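Local coordinates for peptide ABC transporter, peptide-binding protein (Thermus thermophilus, PDB 2D5W) that binds oligopeptides, here captured with a pentapeptide, and probably delivers them to an ABC transporter for uptake across the membrane, at residues I224-N229 with V247-I252. Numbering follows the deposited sequence.
Sequences IEMERN and VVYRFI
A bend at the last torsion of Met226 (chi3 -84°) swings its CE across to the neighbouring strand, where the methyl lies 3.7 Å from Val247 CG1 and 3.8 Å from Tyr249 CD2, meeting the tyrosine ring at its edge, near the ring plane. Phe251 has CG beside its own backbone N (chi1 -55°), which carries the ring back toward Ile224: CG1 of the isoleucine sits in the ring plane, 3.8 Å from CE2, and CD1 reaches CZ. Ile224, Met226, Val247 and Tyr249 point to one face of the sheet; helix 31-40 covers part of it, with Leu40 against Met226 and Ile32 and Ile36 against Tyr249, while Trp218 lies against Ile224. Tyr249 OH is hydrogen-bonded to Glu35. On the other face, Glu225 and Val248 form a non-hydrogen-bonded pair and point the same way, Glu225 CG lying 4.1 Å from both CG1 and CG2 of Val248, while the carboxylate continues to a salt bridge with Arg217. Four backbone bonds bind the strands, two in each hydrogen-bonded pair, Ile224 with Tyr249 and Met226 with Val247. Met226 N meets Val247 O at 2.8 Å, nearly in line with the C=O bond, whereas Val247 N stands 40° out of the carbonyl plane of Met226, off the lone pairs. Strands 223-228 and 246-251 are antiparallel neighbours within a mixed five-stranded sheet of the periplasmic-binding-protein fold, as in other family 5 solute-binding proteins.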
# COMPACT_ATOMS: atom_id res chain seq x y z
N ILE A 224 -17.86 -8.12 3.36
CA ILE A 224 -17.88 -8.15 1.90
C ILE A 224 -17.99 -9.63 1.56
O ILE A 224 -17.13 -10.44 1.94
CB ILE A 224 -16.60 -7.53 1.28
CG1 ILE A 224 -16.69 -6.00 1.36
CG2 ILE A 224 -16.45 -7.99 -0.17
CD1 ILE A 224 -15.42 -5.28 0.97
N GLU A 225 -19.08 -10.00 0.89
CA GLU A 225 -19.33 -11.39 0.52
C GLU A 225 -19.13 -11.58 -0.97
O GLU A 225 -19.67 -10.82 -1.78
CB GLU A 225 -20.75 -11.77 0.91
CG GLU A 225 -21.13 -11.39 2.34
CD GLU A 225 -22.55 -11.81 2.69
OE1 GLU A 225 -23.06 -11.35 3.74
OE2 GLU A 225 -23.15 -12.60 1.93
N MET A 226 -18.38 -12.61 -1.32
CA MET A 226 -18.08 -12.92 -2.71
C MET A 226 -18.43 -14.38 -2.99
O MET A 226 -18.46 -15.21 -2.09
CB MET A 226 -16.58 -12.68 -2.98
CG MET A 226 -16.12 -11.27 -2.60
SD MET A 226 -14.35 -10.97 -2.76
CE MET A 226 -13.76 -11.61 -1.20
N GLU A 227 -18.71 -14.69 -4.26
CA GLU A 227 -19.05 -16.05 -4.65
C GLU A 227 -18.21 -16.42 -5.87
O GLU A 227 -17.73 -15.54 -6.59
CB GLU A 227 -20.54 -16.17 -4.96
CG GLU A 227 -21.01 -15.31 -6.11
CD GLU A 227 -22.47 -15.55 -6.45
OE1 GLU A 227 -22.83 -16.72 -6.71
OE2 GLU A 227 -23.25 -14.58 -6.48
N ARG A 228 -18.05 -17.71 -6.11
CA ARG A 228 -17.25 -18.18 -7.23
C ARG A 228 -17.67 -17.57 -8.56
O ARG A 228 -18.86 -17.47 -8.87
CB ARG A 228 -17.33 -19.70 -7.33
CG ARG A 228 -16.19 -20.33 -8.12
CD ARG A 228 -15.02 -20.61 -7.20
NE ARG A 228 -13.82 -21.04 -7.92
CZ ARG A 228 -12.73 -21.51 -7.32
NH1 ARG A 228 -11.68 -21.87 -8.04
NH2 ARG A 228 -12.70 -21.63 -6.00
N ASN A 229 -16.68 -17.17 -9.35
CA ASN A 229 -16.92 -16.61 -10.68
C ASN A 229 -16.62 -17.75 -11.66
O ASN A 229 -15.46 -18.05 -11.93
CB ASN A 229 -15.99 -15.43 -10.94
CG ASN A 229 -16.08 -14.91 -12.37
OD1 ASN A 229 -16.98 -15.26 -13.12
ND2 ASN A 229 -15.13 -14.05 -12.74
N VAL A 247 -16.46 -16.59 -0.30
CA VAL A 247 -15.42 -15.97 0.51
C VAL A 247 -16.06 -14.75 1.15
O VAL A 247 -16.65 -13.91 0.46
CB VAL A 247 -14.22 -15.49 -0.34
CG1 VAL A 247 -13.21 -14.78 0.55
CG2 VAL A 247 -13.57 -16.67 -1.05
N VAL A 248 -15.95 -14.65 2.47
CA VAL A 248 -16.51 -13.53 3.19
C VAL A 248 -15.47 -12.86 4.06
O VAL A 248 -14.81 -13.51 4.87
CB VAL A 248 -17.68 -13.97 4.11
CG1 VAL A 248 -18.20 -12.77 4.91
CG2 VAL A 248 -18.79 -14.58 3.28
N TYR A 249 -15.29 -11.56 3.86
CA TYR A 249 -14.38 -10.78 4.69
C TYR A 249 -15.24 -10.16 5.78
O TYR A 249 -16.26 -9.54 5.49
CB TYR A 249 -13.73 -9.66 3.88
CG TYR A 249 -12.37 -10.00 3.33
CD1 TYR A 249 -11.20 -9.53 3.95
CD2 TYR A 249 -12.23 -10.79 2.19
CE1 TYR A 249 -9.95 -9.83 3.44
CE2 TYR A 249 -10.98 -11.10 1.68
CZ TYR A 249 -9.84 -10.62 2.31
OH TYR A 249 -8.61 -10.93 1.79
N ARG A 250 -14.84 -10.37 7.03
CA ARG A 250 -15.54 -9.81 8.18
C ARG A 250 -14.65 -8.73 8.75
O ARG A 250 -13.46 -8.96 8.99
CB ARG A 250 -15.80 -10.89 9.24
CG ARG A 250 -16.97 -11.79 8.94
CD ARG A 250 -17.19 -12.78 10.08
NE ARG A 250 -17.37 -12.11 11.36
CZ ARG A 250 -17.37 -12.73 12.54
NH1 ARG A 250 -17.53 -12.04 13.66
NH2 ARG A 250 -17.20 -14.04 12.59
N PHE A 251 -15.22 -7.55 8.96
CA PHE A 251 -14.46 -6.41 9.47
C PHE A 251 -14.75 -6.09 10.92
O PHE A 251 -15.90 -5.87 11.30
CB PHE A 251 -14.76 -5.18 8.60
CG PHE A 251 -14.50 -5.41 7.15
CD1 PHE A 251 -13.21 -5.60 6.69
CD2 PHE A 251 -15.55 -5.50 6.24
CE1 PHE A 251 -12.95 -5.87 5.35
CE2 PHE A 251 -15.31 -5.78 4.89
CZ PHE A 251 -14.01 -5.96 4.45
N ILE A 252 -13.70 -6.08 11.73
CA ILE A 252 -13.79 -5.77 13.15
C ILE A 252 -12.67 -4.76 13.39
O ILE A 252 -11.49 -5.13 13.45
CB ILE A 252 -13.62 -7.03 14.02
CG1 ILE A 252 -14.71 -8.05 13.66
CG2 ILE A 252 -13.72 -6.67 15.50
CD1 ILE A 252 -14.61 -9.37 14.41